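PDB 3BM3: PspGI restriction endonuclease from Pyrococcus sp. GI-H, which probably cleaves DNA as a type II site-specific deoxyribonuclease and is captured here bound to its substrate DNA, a complex that involves base flipping. Local coordinates for residues 139-144 with 155-160; 186-191 with 251-256. The protein carries 2 engineered substitutions. All blocks are in the same frame, centred on the assembly; numbering follows the deposited sequence. Where two conformers were deposited one is given.

Contact 1. Residues 139-144 with 155-160; sequences FIIPSV and ILITVK. With nucleotides of chain A.
I141 and I157 meet methyl to methyl, CD1 to CD1 at 3.4 Å, tighter than normal carbon-carbon contact. Each CG1 stands beside its own backbone N, with CD1 fully extended (I141 chi1 -63°, chi2 179°), which carries the two methyls to a diagonal meeting between non-paired residues. On the same face I155 packs on I141, CB to CB at 4.1 Å, and CG2 of V159 reaches the edge of the F139 ring near its plane, 4.0 Å from CD2. The opposite face brings L156 and I140 side by side, with L156 CD2 3.9 Å from I140 CG2. These positions follow from an antiparallel ladder, its strand axes 159° apart. F139/I157 and I141/I155 are hydrogen-bonded pairs, both N-H...O bonds of the latter measuring 2.8 Å, and I140/L156 is the non-hydrogen-bonded pair between them. Strand 139-141 is, within this chain, an outermost strand of the mixed sheet, consistent with the nuclease core expected of the PD-(D/E)XK clan. Beyond it the chain turns through a cis peptide at P142 to S143, the N-cap of helix 144-149. The F108 and H121 rings meet the F139 ring, while I253 of helix 249-259 reaches I141 and I155. Past the paired region, strand 155-160 carries K160 to the DNA: its CG lies 3.6 Å from OP2 of DC5 of chain A, and its NZ forms a salt bridge with E169.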
loop_
_atom_site.group_PDB
_atom_site.type_symbol
_atom_site.label_atom_id
_atom_site.label_comp_id
_atom_site.label_asym_id
_atom_site.label_seq_id
_atom_site.Cartn_x
_atom_site.Cartn_y
_atom_site.Cartn_z
ATOM N N PHE C 139 -8.897 12.846 -6.900
ATOM C CA PHE C 139 -9.604 13.921 -7.552
ATOM C C PHE C 139 -9.955 13.551 -8.965
ATOM O O PHE C 139 -9.200 12.891 -9.658
ATOM C CB PHE C 139 -8.757 15.188 -7.542
ATOM C CG PHE C 139 -8.420 15.632 -6.159
ATOM C CD1 PHE C 139 -9.348 16.338 -5.425
ATOM C CD2 PHE C 139 -7.231 15.284 -5.561
ATOM C CE1 PHE C 139 -9.093 16.719 -4.109
ATOM C CE2 PHE C 139 -6.967 15.674 -4.243
ATOM C CZ PHE C 139 -7.890 16.392 -3.537
ATOM N N ILE C 140 -11.129 13.992 -9.354
ATOM C CA ILE C 140 -11.547 13.927 -10.722
ATOM C C ILE C 140 -11.785 15.348 -11.133
ATOM O O ILE C 140 -12.557 16.074 -10.505
ATOM C CB ILE C 140 -12.827 13.131 -10.888
ATOM C CG1 ILE C 140 -12.631 11.722 -10.350
ATOM C CG2 ILE C 140 -13.226 13.080 -12.378
ATOM C CD1 ILE C 140 -13.848 10.870 -10.374
ATOM N N ILE C 141 -11.121 15.753 -12.207
ATOM C CA ILE C 141 -11.218 17.113 -12.682
ATOM C C ILE C 141 -11.879 17.124 -14.048
ATOM O O ILE C 141 -11.387 16.488 -14.962
ATOM C CB ILE C 141 -9.830 17.749 -12.721
ATOM C CG1 ILE C 141 -9.300 17.788 -11.265
ATOM C CG2 ILE C 141 -9.937 19.130 -13.356
ATOM C CD1 ILE C 141 -7.980 18.344 -11.096
ATOM N N PRO C 142 -13.012 17.833 -14.189
ATOM C CA PRO C 142 -13.694 18.659 -13.182
ATOM C C PRO C 142 -14.727 17.924 -12.334
ATOM O O PRO C 142 -15.113 18.411 -11.255
ATOM C CB PRO C 142 -14.380 19.706 -14.031
ATOM C CG PRO C 142 -14.754 18.962 -15.273
ATOM C CD PRO C 142 -13.670 17.946 -15.505
ATOM N N SER C 143 -15.192 16.779 -12.821
ATOM C CA SER C 143 -16.246 16.053 -12.157
ATOM C C SER C 143 -16.327 14.663 -12.717
ATOM O O SER C 143 -15.912 14.408 -13.845
ATOM C CB SER C 143 -17.609 16.712 -12.420
ATOM O OG SER C 143 -17.940 16.641 -13.804
ATOM N N VAL C 144 -16.904 13.775 -11.929
ATOM C CA VAL C 144 -17.146 12.421 -12.408
ATOM C C VAL C 144 -18.130 12.414 -13.586
ATOM O O VAL C 144 -17.959 11.635 -14.521
ATOM C CB VAL C 144 -17.552 11.454 -11.269
ATOM C CG1 VAL C 144 -18.985 11.626 -10.889
ATOM C CG2 VAL C 144 -17.233 10.020 -11.660
ATOM N N ILE C 155 -9.470 14.701 -15.903
ATOM C CA ILE C 155 -8.217 14.250 -15.330
ATOM C C ILE C 155 -8.543 13.479 -14.075
ATOM O O ILE C 155 -9.284 13.967 -13.235
ATOM C CB ILE C 155 -7.277 15.397 -14.968
ATOM C CG1 ILE C 155 -7.200 16.431 -16.082
ATOM C CG2 ILE C 155 -5.887 14.842 -14.594
ATOM C CD1 ILE C 155 -6.450 17.724 -15.649
ATOM N N LEU C 156 -7.956 12.287 -13.956
ATOM C CA LEU C 156 -8.004 11.524 -12.737
ATOM C C LEU C 156 -6.654 11.735 -12.073
ATOM O O LEU C 156 -5.592 11.546 -12.690
ATOM C CB LEU C 156 -8.210 10.051 -13.029
ATOM C CG LEU C 156 -9.343 9.790 -14.001
ATOM C CD1 LEU C 156 -9.525 8.314 -14.181
ATOM C CD2 LEU C 156 -10.611 10.461 -13.480
ATOM N N ILE C 157 -6.709 12.124 -10.808
ATOM C CA ILE C 157 -5.497 12.394 -10.065
ATOM C C ILE C 157 -5.484 11.553 -8.819
ATOM O O ILE C 157 -6.447 11.599 -8.030
ATOM C CB ILE C 157 -5.375 13.847 -9.660
ATOM C CG1 ILE C 157 -5.523 14.748 -10.887
ATOM C CG2 ILE C 157 -3.998 14.057 -9.007
ATOM C CD1 ILE C 157 -5.388 16.262 -10.627
ATOM N N THR C 158 -4.430 10.767 -8.668
ATOM C CA THR C 158 -4.208 9.988 -7.468
ATOM C C THR C 158 -3.131 10.737 -6.697
ATOM O O THR C 158 -2.167 11.227 -7.283
ATOM C CB THR C 158 -3.801 8.527 -7.791
ATOM O OG1 THR C 158 -4.885 7.869 -8.464
ATOM C CG2 THR C 158 -3.481 7.774 -6.503
ATOM N N VAL C 159 -3.331 10.882 -5.390
ATOM C CA VAL C 159 -2.483 11.676 -4.579
ATOM C C VAL C 159 -2.032 10.823 -3.397
ATOM O O VAL C 159 -2.851 10.157 -2.776
ATOM C CB VAL C 159 -3.253 12.885 -4.111
ATOM C CG1 VAL C 159 -2.548 13.593 -3.014
ATOM C CG2 VAL C 159 -3.514 13.817 -5.297
ATOM N N LYS C 160 -0.733 10.807 -3.150
ATOM C CA LYS C 160 -0.148 10.153 -1.973
ATOM C C LYS C 160 0.860 11.054 -1.304
ATOM O O LYS C 160 1.470 11.857 -1.975
ATOM C CB LYS C 160 0.510 8.824 -2.344
ATOM C CG LYS C 160 -0.499 7.814 -2.803
ATOM C CD LYS C 160 0.088 6.474 -2.997
ATOM C CE LYS C 160 -0.926 5.565 -3.657
ATOM N NZ LYS C 160 -2.114 5.379 -2.851
ATOM P P DC A 5 -1.541 8.552 1.701
ATOM O OP1 DC A 5 -1.022 9.911 1.469
ATOM O OP2 DC A 5 -1.568 7.561 0.593
ATOM O "O5'" DC A 5 -0.712 7.922 2.904
ATOM C "C5'" DC A 5 -0.617 8.620 4.134
ATOM C "C4'" DC A 5 0.116 7.768 5.141
ATOM O "O4'" DC A 5 -0.661 6.572 5.337
ATOM C "C3'" DC A 5 1.498 7.320 4.664
ATOM O "O3'" DC A 5 2.471 7.647 5.645
ATOM C "C2'" DC A 5 1.388 5.816 4.501
ATOM C "C1'" DC A 5 0.192 5.444 5.352
ATOM N N1 DC A 5 -0.555 4.310 4.804
ATOM C C2 DC A 5 -0.892 3.255 5.646
ATOM O O2 DC A 5 -0.628 3.351 6.854
ATOM N N3 DC A 5 -1.505 2.165 5.129
ATOM C C4 DC A 5 -1.801 2.124 3.824
ATOM N N4 DC A 5 -2.374 1.019 3.344
ATOM C C5 DC A 5 -1.515 3.213 2.955
ATOM C C6 DC A 5 -0.898 4.275 3.478
#

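Contact 2. Residues 186-191 with 251-256; sequences NFWFVG and DDIIQF
This is helix-on-sheet packing: helix 249-259 lies against one face of the central mixed sheet, over strand 186-191. The short segments run nearly antiparallel, 171° apart, with axes 12.5 Å from each other, a spacing bridged by large side chains. W188 covers about half of it, helix side chains the rest. CG sits beside the backbone N (chi1 -60°), and the six-membered end of the indole leads toward the helix, where CZ3 lies 3.7 Å from I253 CG1. CH2 meets the backbone of D252 with the ring edge, 3.8 Å from the carbonyl O and near the ring plane. D252 CB also touches that end, 4.0 Å from CZ3, while its carboxylate turns to R244, R211 and Y213. One turn on, F256 reaches back to N186. ND2 of N186 comes to the ring edge near its plane, 3.3 Å from CZ, with the amide turned 76° from the ring. The same nitrogen donates to the carbonyls of S152 and A154, which holds the amide in place. A leucine here would take the amide from the F256 ring edge and probably leave both carbonyls without their donor. F187 and F189, on the other face, meet helix 167-181, giving helices on both sides. Cohesion is mainly van der Waals packing around W188 and F256; polar atoms touch ring edges without hydrogen bonding across, and ND2 of N186 and the D252 carboxylate oxygens find partners outside.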
loop_
_atom_site.group_PDB
_atom_site.type_symbol
_atom_site.label_atom_id
_atom_site.label_comp_id
_atom_site.label_asym_id
_atom_site.label_seq_id
_atom_site.Cartn_x
_atom_site.Cartn_y
_atom_site.Cartn_z
ATOM N N ASN C 186 -6.918 10.221 -18.746
ATOM C CA ASN C 186 -5.805 11.019 -18.286
ATOM C C ASN C 186 -5.654 10.707 -16.808
ATOM O O ASN C 186 -6.501 11.043 -16.011
ATOM C CB ASN C 186 -6.105 12.478 -18.488
ATOM C CG ASN C 186 -6.336 12.805 -19.931
ATOM O OD1 ASN C 186 -5.436 12.694 -20.737
ATOM N ND2 ASN C 186 -7.576 13.144 -20.270
ATOM N N PHE C 187 -4.570 10.040 -16.477
ATOM C CA PHE C 187 -4.381 9.564 -15.116
ATOM C C PHE C 187 -3.048 10.083 -14.635
ATOM O O PHE C 187 -2.003 9.728 -15.208
ATOM C CB PHE C 187 -4.384 8.047 -15.101
ATOM C CG PHE C 187 -4.465 7.471 -13.734
ATOM C CD1 PHE C 187 -5.665 7.029 -13.230
ATOM C CD2 PHE C 187 -3.329 7.375 -12.945
ATOM C CE1 PHE C 187 -5.747 6.501 -11.955
ATOM C CE2 PHE C 187 -3.411 6.854 -11.668
ATOM C CZ PHE C 187 -4.602 6.408 -11.192
ATOM N N TRP C 188 -3.086 10.950 -13.615
ATOM C CA TRP C 188 -1.888 11.604 -13.143
ATOM C C TRP C 188 -1.641 11.175 -11.713
ATOM O O TRP C 188 -2.568 11.019 -10.946
ATOM C CB TRP C 188 -2.004 13.129 -13.197
ATOM C CG TRP C 188 -2.241 13.708 -14.555
ATOM C CD1 TRP C 188 -2.350 13.047 -15.730
ATOM C CD2 TRP C 188 -2.442 15.095 -14.858
ATOM N NE1 TRP C 188 -2.614 13.930 -16.754
ATOM C CE2 TRP C 188 -2.644 15.194 -16.243
ATOM C CE3 TRP C 188 -2.402 16.267 -14.099
ATOM C CZ2 TRP C 188 -2.847 16.418 -16.871
ATOM C CZ3 TRP C 188 -2.639 17.481 -14.732
ATOM C CH2 TRP C 188 -2.828 17.541 -16.092
ATOM N N PHE C 189 -0.374 11.004 -11.377
ATOM C CA PHE C 189 0.010 10.589 -10.044
ATOM C C PHE C 189 0.752 11.728 -9.404
ATOM O O PHE C 189 1.684 12.306 -9.974
ATOM C CB PHE C 189 0.960 9.408 -10.132
ATOM C CG PHE C 189 1.465 8.931 -8.805
ATOM C CD1 PHE C 189 0.758 7.960 -8.106
ATOM C CD2 PHE C 189 2.589 9.462 -8.249
ATOM C CE1 PHE C 189 1.191 7.542 -6.849
ATOM C CE2 PHE C 189 3.024 9.033 -6.992
ATOM C CZ PHE C 189 2.336 8.068 -6.323
ATOM N N VAL C 190 0.391 11.980 -8.158
ATOM C CA VAL C 190 1.056 12.976 -7.340
ATOM C C VAL C 190 1.558 12.307 -6.063
ATOM O O VAL C 190 0.780 11.700 -5.353
ATOM C CB VAL C 190 0.086 14.099 -6.929
ATOM C CG1 VAL C 190 0.777 15.084 -6.033
ATOM C CG2 VAL C 190 -0.517 14.747 -8.133
ATOM N N GLY C 191 2.854 12.451 -5.808
ATOM C CA GLY C 191 3.458 11.962 -4.596
ATOM C C GLY C 191 4.055 13.150 -3.915
ATOM O O GLY C 191 4.428 14.135 -4.569
ATOM N N ASP C 251 -1.238 24.681 -13.037
ATOM C CA ASP C 251 -1.267 25.241 -14.373
ATOM C C ASP C 251 -1.464 24.133 -15.408
ATOM O O ASP C 251 -2.136 24.321 -16.404
ATOM C CB ASP C 251 0.010 26.022 -14.639
ATOM C CG ASP C 251 -0.016 26.698 -15.985
ATOM O OD1 ASP C 251 -0.981 27.440 -16.192
ATOM O OD2 ASP C 251 0.882 26.419 -16.820
ATOM N N ASP C 252 -0.900 22.945 -15.163
ATOM C CA ASP C 252 -1.086 21.818 -16.085
ATOM C C ASP C 252 -2.567 21.479 -16.206
ATOM O O ASP C 252 -3.072 21.184 -17.290
ATOM C CB ASP C 252 -0.321 20.603 -15.599
ATOM C CG ASP C 252 1.180 20.698 -15.805
ATOM O OD1 ASP C 252 1.669 21.693 -16.381
ATOM O OD2 ASP C 252 1.874 19.728 -15.406
ATOM N N ILE C 253 -3.271 21.516 -15.086
ATOM C CA ILE C 253 -4.696 21.237 -15.101
ATOM C C ILE C 253 -5.411 22.340 -15.885
ATOM O O ILE C 253 -6.253 22.080 -16.742
ATOM C CB ILE C 253 -5.275 21.184 -13.691
ATOM C CG1 ILE C 253 -4.778 19.940 -12.961
ATOM C CG2 ILE C 253 -6.795 21.161 -13.741
ATOM C CD1 ILE C 253 -4.953 20.057 -11.427
ATOM N N ILE C 254 -5.055 23.578 -15.572
ATOM C CA ILE C 254 -5.635 24.748 -16.276
ATOM C C ILE C 254 -5.439 24.586 -17.787
ATOM O O ILE C 254 -6.370 24.784 -18.573
ATOM C CB ILE C 254 -5.004 26.063 -15.788
ATOM C CG1 ILE C 254 -5.570 26.418 -14.395
ATOM C CG2 ILE C 254 -5.314 27.198 -16.774
ATOM C CD1 ILE C 254 -4.760 27.423 -13.622
ATOM N N GLN C 255 -4.234 24.234 -18.205
ATOM C CA GLN C 255 -3.943 24.116 -19.639
ATOM C C GLN C 255 -4.667 22.935 -20.269
ATOM O O GLN C 255 -5.138 22.993 -21.409
ATOM C CB GLN C 255 -2.452 23.973 -19.877
ATOM C CG GLN C 255 -1.625 25.154 -19.366
ATOM C CD GLN C 255 -2.002 26.461 -20.020
ATOM O OE1 GLN C 255 -2.313 26.493 -21.201
ATOM N NE2 GLN C 255 -1.946 27.549 -19.264
ATOM N N PHE C 256 -4.745 21.850 -19.521
ATOM C CA PHE C 256 -5.518 20.720 -19.956
ATOM C C PHE C 256 -6.973 21.119 -20.160
ATOM O O PHE C 256 -7.544 20.829 -21.190
ATOM C CB PHE C 256 -5.446 19.591 -18.938
ATOM C CG PHE C 256 -6.325 18.449 -19.273
ATOM C CD1 PHE C 256 -5.845 17.373 -20.013
ATOM C CD2 PHE C 256 -7.649 18.448 -18.848
ATOM C CE1 PHE C 256 -6.694 16.314 -20.324
ATOM C CE2 PHE C 256 -8.493 17.432 -19.169
ATOM C CZ PHE C 256 -8.019 16.348 -19.910
#

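In the fold
From the N terminus, the chain first closes contact 1, a short excursion of 13 residues containing helix 144-149 between strands 139-141 and 155-160. Helix 167-181 then leads to strand 186-191, where contact 2 opens; it closes only after 59 intervening residues that add strands 211-214 and 243-245 and several helices. The two are in series, neither nested nor crossed. Their centres lie 9 Å apart, and strands 155-160 and 186-191 are parallel neighbours, with L156 O 2.7 Å from W188 N in a probable hydrogen bond. I155 CG1 also packs 3.5 Å from F256 CD2, so helix 249-259, the last one modelled, rests on both neighbouring strands of the sheet.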